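Local coordinates for glycoside hydrolase family 81 (Clostridium thermocellum, PDB 6FOP), which probably hydrolyses the beta-1,3-glucosidic bonds of laminarin-type glucans as a glucanase of the cellulosome, here in a mutant form, at residues A[370-375]-A[424-429]; A[374-379]-A[435-440]. All blocks are in the same frame, centred on the assembly; numbering follows the deposited sequence.

Contact 1 of 2, residues A[370-375]-A[424-429]; sequences SFMKSS and LHAAAQ
With CG beside its backbone N (chi1 -70°), a nearly straight chi2 and a bend at chi3, M372 carries its terminal methyl across to A426 and Q429 on the neighbouring helix. M372 is the one side chain of 370-375 that bridges the gap, and it does so with CE alone. That methyl settles over the backbone of 424-429: M372 CE lies 3.7 Å from A426 O, 4.0 Å from A426 CB and 4.1 Å from Q429 CB. These are van der Waals contacts; no hydrogen bond links the segments, and the interface is small, 106 Å² in all. The two backbones come nearest at M372 CA and A426 CA, 6.6 Å apart, a close approach that the small A426 permits. Both segments are interior turns of long helices, 362-379 and 416-433, in the C-terminal domain of family 81, where helices pack in the (alpha/alpha)6-barrel arrangement of the six-hairpin clan. S350 of helix 339-359 touches both M372 and A426, so a third helix borders the contact. Beyond the methyl, Q429 folds back at chi2 (-61°) along its own helix, and its amide turns to H425. The Q429 NE2 to H425 NE2 hydrogen bond is 3.0 Å long and almost straight at 175°; it lies in the amide plane but is tilted from the imidazole plane. Q429 NE2 also bonds to P307 O, so NE2 has two acceptors, which would hold the amide's rotation. M372 and K373 both touch I430, one residue beyond Q429 on helix 416-433. Nearby, K373 NZ forms a salt bridge with D434, just past the end of helix 416-433.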
loop_
_atom_site.group_PDB
_atom_site.type_symbol
_atom_site.label_atom_id
_atom_site.label_comp_id
_atom_site.label_asym_id
_atom_site.label_seq_id
_atom_site.Cartn_x
_atom_site.Cartn_y
_atom_site.Cartn_z
ATOM N N SER A 370 2.287 22.437 -22.550
ATOM C CA SER A 370 0.987 23.020 -22.892
ATOM C C SER A 370 -0.138 22.019 -22.675
ATOM O O SER A 370 -1.184 22.346 -22.114
ATOM C CB SER A 370 0.963 23.500 -24.345
ATOM O OG SER A 370 -0.317 23.986 -24.713
ATOM N N PHE A 371 0.062 20.791 -23.160
ATOM C CA PHE A 371 -0.961 19.760 -22.995
ATOM C C PHE A 371 -1.117 19.345 -21.529
ATOM O O PHE A 371 -2.238 19.168 -21.059
ATOM C CB PHE A 371 -0.738 18.529 -23.894
ATOM C CG PHE A 371 -1.943 17.625 -23.931
ATOM C CD1 PHE A 371 -3.026 17.961 -24.717
ATOM C CD2 PHE A 371 -2.039 16.510 -23.115
ATOM C CE1 PHE A 371 -4.163 17.181 -24.762
ATOM C CE2 PHE A 371 -3.177 15.707 -23.171
ATOM C CZ PHE A 371 -4.231 16.043 -23.983
ATOM N N MET A 372 0.001 19.229 -20.819
ATOM C CA MET A 372 -0.064 18.886 -19.412
ATOM C C MET A 372 -0.862 19.940 -18.640
ATOM O O MET A 372 -1.776 19.624 -17.877
ATOM C CB MET A 372 1.343 18.754 -18.820
ATOM C CG MET A 372 2.074 17.532 -19.341
ATOM S SD MET A 372 3.873 17.594 -19.100
ATOM C CE MET A 372 3.981 17.350 -17.315
ATOM N N LYS A 373 -0.520 21.213 -18.842
ATOM C CA LYS A 373 -1.221 22.280 -18.151
ATOM C C LYS A 373 -2.671 22.364 -18.588
ATOM O O LYS A 373 -3.572 22.421 -17.739
ATOM C CB LYS A 373 -0.529 23.622 -18.363
ATOM C CG LYS A 373 0.770 23.823 -17.593
ATOM C CD LYS A 373 1.316 25.238 -17.817
ATOM C CE LYS A 373 2.445 25.606 -16.882
ATOM N NZ LYS A 373 2.871 27.020 -17.110
ATOM N N SER A 374 -2.950 22.440 -19.889
ATOM C CA SER A 374 -4.328 22.668 -20.322
ATOM C C SER A 374 -5.226 21.505 -19.868
ATOM O O SER A 374 -6.371 21.718 -19.450
ATOM C CB SER A 374 -4.419 22.900 -21.829
ATOM O OG SER A 374 -4.001 21.759 -22.573
ATOM N N SER A 375 -4.706 20.284 -19.938
ATOM C CA SER A 375 -5.540 19.161 -19.551
ATOM C C SER A 375 -5.752 19.108 -18.035
ATOM O O SER A 375 -6.868 18.848 -17.616
ATOM C CB SER A 375 -5.026 17.845 -20.109
ATOM O OG SER A 375 -3.812 17.492 -19.503
ATOM N N LEU A 424 -0.775 13.447 -10.416
ATOM C CA LEU A 424 0.127 14.062 -9.470
ATOM C C LEU A 424 1.538 14.178 -10.020
ATOM O O LEU A 424 2.227 15.163 -9.765
ATOM C CB LEU A 424 0.117 13.287 -8.147
ATOM C CG LEU A 424 -1.216 13.314 -7.390
ATOM C CD1 LEU A 424 -1.109 12.381 -6.185
ATOM C CD2 LEU A 424 -1.612 14.720 -6.992
ATOM N N HIS A 425 1.969 13.175 -10.780
ATOM C CA HIS A 425 3.288 13.221 -11.398
ATOM C C HIS A 425 3.382 14.438 -12.357
ATOM O O HIS A 425 4.322 15.232 -12.287
ATOM C CB HIS A 425 3.666 11.921 -12.073
ATOM C CG HIS A 425 5.085 11.894 -12.531
ATOM N ND1 HIS A 425 5.558 10.947 -13.400
ATOM C CD2 HIS A 425 6.149 12.681 -12.220
ATOM C CE1 HIS A 425 6.846 11.157 -13.616
ATOM N NE2 HIS A 425 7.224 12.213 -12.933
ATOM N N ALA A 426 2.371 14.576 -13.207
ATOM C CA ALA A 426 2.350 15.692 -14.143
ATOM C C ALA A 426 2.317 17.010 -13.401
ATOM O O ALA A 426 3.024 17.952 -13.767
ATOM C CB ALA A 426 1.181 15.569 -15.091
ATOM N N ALA A 427 1.501 17.107 -12.363
ATOM C CA ALA A 427 1.426 18.343 -11.580
ATOM C C ALA A 427 2.755 18.677 -10.933
ATOM O O ALA A 427 3.149 19.835 -10.884
ATOM C CB ALA A 427 0.359 18.228 -10.527
ATOM N N ALA A 428 3.429 17.666 -10.399
ATOM C CA ALA A 428 4.748 17.857 -9.801
ATOM C C ALA A 428 5.781 18.343 -10.809
ATOM O O ALA A 428 6.600 19.241 -10.482
ATOM C CB ALA A 428 5.209 16.586 -9.117
ATOM N N GLN A 429 5.792 17.740 -12.003
ATOM C CA GLN A 429 6.728 18.215 -13.024
ATOM C C GLN A 429 6.442 19.679 -13.392
ATOM O O GLN A 429 7.390 20.457 -13.599
ATOM C CB GLN A 429 6.683 17.323 -14.247
ATOM C CG GLN A 429 7.191 15.896 -14.059
ATOM C CD GLN A 429 8.643 15.801 -13.644
ATOM O OE1 GLN A 429 9.402 16.761 -13.764
ATOM N NE2 GLN A 429 9.053 14.644 -13.142
#

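Contact 2 of 2, residues A[374-379]-A[435-440]; sequences SSLEDW and PQWASR. With CA (calcium ion), chain C; CA (calcium ion), chain D.
A two-calcium site closes the C-terminal end of helix 362-379, and one turn of that helix holds both the metal ligand D378 and the residues that meet W437. The contact is made by L376 and E377, which receive the indole of W437 along its pyrrole and benzo parts. W437 NE1 donates to E377 OE2 at 2.8 Å with an N-H...O angle of 157°. The oxygen lies in the indole plane and offers its anti lone pair, while the carboxylate is turned 33° from the ring. E377 is extended beyond CG, which lets its acid group reach the indole nitrogen, and this bond gives the buried N-H its acceptor. At the other end of the indole, L376 CD1 sits 3.9 Å from W437 CH2, the two side chains crossing at about a right angle. D378 points another way, to the ions: D378 O binds the first calcium at 2.4 Å, joined by D378 OD1, whereas D378 OD1 and OD2 chelate the second, which also carries four waters. OD1 thus bridges the two metals, and T381, E386 and K389 supply further ligands. S439 is the N-cap of helix 440-455. W437 also touches I430 of helix 416-433, and its ring meets that of W443 on helix 440-455, while L376 also touches F423 and I430 of helix 416-433 and L346 of helix 339-359.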
loop_
_atom_site.group_PDB
_atom_site.type_symbol
_atom_site.label_atom_id
_atom_site.label_comp_id
_atom_site.label_asym_id
_atom_site.label_seq_id
_atom_site.Cartn_x
_atom_site.Cartn_y
_atom_site.Cartn_z
ATOM N N SER A 374 -2.950 22.440 -19.889
ATOM C CA SER A 374 -4.328 22.668 -20.322
ATOM C C SER A 374 -5.226 21.505 -19.868
ATOM O O SER A 374 -6.371 21.718 -19.450
ATOM C CB SER A 374 -4.419 22.900 -21.829
ATOM O OG SER A 374 -4.001 21.759 -22.573
ATOM N N SER A 375 -4.706 20.284 -19.938
ATOM C CA SER A 375 -5.540 19.161 -19.551
ATOM C C SER A 375 -5.752 19.108 -18.035
ATOM O O SER A 375 -6.868 18.848 -17.616
ATOM C CB SER A 375 -5.026 17.845 -20.109
ATOM O OG SER A 375 -3.812 17.492 -19.503
ATOM N N LEU A 376 -4.712 19.373 -17.237
ATOM C CA LEU A 376 -4.883 19.430 -15.788
ATOM C C LEU A 376 -5.843 20.550 -15.396
ATOM O O LEU A 376 -6.699 20.369 -14.535
ATOM C CB LEU A 376 -3.553 19.551 -15.048
ATOM C CG LEU A 376 -2.721 18.279 -15.049
ATOM C CD1 LEU A 376 -1.395 18.570 -14.396
ATOM C CD2 LEU A 376 -3.434 17.097 -14.380
ATOM N N GLU A 377 -5.728 21.710 -16.042
ATOM C CA GLU A 377 -6.614 22.829 -15.720
ATOM C C GLU A 377 -8.071 22.447 -16.049
ATOM O O GLU A 377 -8.975 22.761 -15.293
ATOM C CB GLU A 377 -6.177 24.092 -16.460
ATOM C CG GLU A 377 -4.808 24.607 -16.014
ATOM C CD GLU A 377 -4.238 25.708 -16.882
ATOM O OE1 GLU A 377 -5.000 26.343 -17.636
ATOM O OE2 GLU A 377 -3.016 25.956 -16.772
ATOM N N ASP A 378 -8.281 21.701 -17.131
ATOM C CA ASP A 378 -9.625 21.207 -17.495
ATOM C C ASP A 378 -10.113 20.201 -16.418
ATOM O O ASP A 378 -11.183 20.377 -15.818
ATOM C CB ASP A 378 -9.622 20.607 -18.923
ATOM C CG ASP A 378 -11.004 20.237 -19.427
ATOM O OD1 ASP A 378 -12.000 20.165 -18.644
ATOM O OD2 ASP A 378 -11.125 20.035 -20.662
ATOM N N TRP A 379 -9.318 19.174 -16.157
ATOM C CA TRP A 379 -9.717 18.193 -15.149
ATOM C C TRP A 379 -10.002 18.841 -13.814
ATOM O O TRP A 379 -10.893 18.379 -13.097
ATOM C CB TRP A 379 -8.675 17.075 -15.011
ATOM C CG TRP A 379 -8.782 15.986 -16.057
ATOM C CD1 TRP A 379 -8.087 15.885 -17.239
ATOM C CD2 TRP A 379 -9.630 14.842 -16.010
ATOM N NE1 TRP A 379 -8.454 14.761 -17.903
ATOM C CE2 TRP A 379 -9.388 14.087 -17.161
ATOM C CE3 TRP A 379 -10.558 14.368 -15.079
ATOM C CZ2 TRP A 379 -10.076 12.895 -17.425
ATOM C CZ3 TRP A 379 -11.225 13.209 -15.336
ATOM C CH2 TRP A 379 -10.974 12.467 -16.481
ATOM N N PRO A 435 6.426 27.706 -10.209
ATOM C CA PRO A 435 5.890 27.860 -8.863
ATOM C C PRO A 435 4.578 28.633 -8.813
ATOM O O PRO A 435 3.803 28.479 -7.867
ATOM C CB PRO A 435 7.013 28.606 -8.121
ATOM C CG PRO A 435 7.709 29.396 -9.175
ATOM C CD PRO A 435 7.613 28.563 -10.425
ATOM N N GLN A 436 4.361 29.489 -9.800
ATOM C CA GLN A 436 3.151 30.290 -9.892
ATOM C C GLN A 436 1.933 29.369 -10.138
ATOM O O GLN A 436 0.957 29.379 -9.390
ATOM C CB GLN A 436 3.380 31.299 -11.041
ATOM C CG GLN A 436 2.235 32.169 -11.427
ATOM C CD GLN A 436 2.594 33.001 -12.628
ATOM O OE1 GLN A 436 2.916 32.468 -13.688
ATOM N NE2 GLN A 436 2.573 34.299 -12.468
ATOM N N TRP A 437 2.047 28.518 -11.146
ATOM C CA TRP A 437 0.960 27.589 -11.509
ATOM C C TRP A 437 0.568 26.657 -10.342
ATOM O O TRP A 437 -0.607 26.396 -10.076
ATOM C CB TRP A 437 1.407 26.728 -12.699
ATOM C CG TRP A 437 0.338 25.895 -13.319
ATOM C CD1 TRP A 437 -0.428 26.223 -14.401
ATOM C CD2 TRP A 437 -0.075 24.571 -12.932
ATOM N NE1 TRP A 437 -1.283 25.219 -14.701
ATOM C CE2 TRP A 437 -1.117 24.201 -13.801
ATOM C CE3 TRP A 437 0.324 23.680 -11.926
ATOM C CZ2 TRP A 437 -1.747 22.957 -13.736
ATOM C CZ3 TRP A 437 -0.326 22.443 -11.847
ATOM C CH2 TRP A 437 -1.336 22.095 -12.747
ATOM N N ALA A 438 1.585 26.174 -9.646
ATOM C CA ALA A 438 1.409 25.204 -8.579
ATOM C C ALA A 438 1.011 25.810 -7.239
ATOM O O ALA A 438 0.739 25.059 -6.290
ATOM C CB ALA A 438 2.698 24.403 -8.411
ATOM N N SER A 439 1.008 27.140 -7.111
ATOM C CA SER A 439 0.624 27.751 -5.847
ATOM C C SER A 439 -0.816 27.355 -5.453
ATOM O O SER A 439 -1.678 27.090 -6.333
ATOM C CB SER A 439 0.765 29.268 -5.947
ATOM O OG SER A 439 -0.319 29.812 -6.644
ATOM N N ARG A 440 -1.071 27.326 -4.142
ATOM C CA ARG A 440 -2.402 26.972 -3.617
ATOM C C ARG A 440 -3.527 27.849 -4.162
ATOM O O ARG A 440 -4.624 27.349 -4.392
ATOM C CB ARG A 440 -2.442 26.965 -2.076
ATOM C CG ARG A 440 -1.963 25.661 -1.459
ATOM C CD ARG A 440 -2.365 25.562 0.012
ATOM N NE ARG A 440 -3.823 25.533 0.153
ATOM C CZ ARG A 440 -4.608 24.474 -0.075
ATOM N NH1 ARG A 440 -4.103 23.299 -0.449
ATOM N NH2 ARG A 440 -5.924 24.587 0.072
HETATM CA CA CA C . -13.351 20.348 -16.736
HETATM CA CA CA D . -13.683 20.368 -20.578
HETATM O O HOH W 1 -13.311 20.520 -22.851
HETATM O O HOH W 2 -14.372 18.302 -20.893
HETATM O O HOH W 3 -13.275 22.686 -20.296
HETATM O O HOH W 4 -15.733 21.361 -21.370
#

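Contacts 1 and 2 lie about 7 Å apart, centre to centre, on successive turns of helix 362-379 and share S374 and S375. Their partners follow in chain order: helix 416-433 for contact 1, then the short helix 435-438 for contact 2. The two contacts also touch directly, with L376 CD1 4.0 Å from A426 CB and K373 CG 3.8 Å from W437 NE1. The C-terminal half of helix 362-379 thus packs, through M372, L376 and E377, against two helices consecutive in the chain, all within the family 81 C-terminal domain. Contact 2 carries this packing to the helix end where the calcium ions bind, so the metal site and the helical core are joined through a single helix.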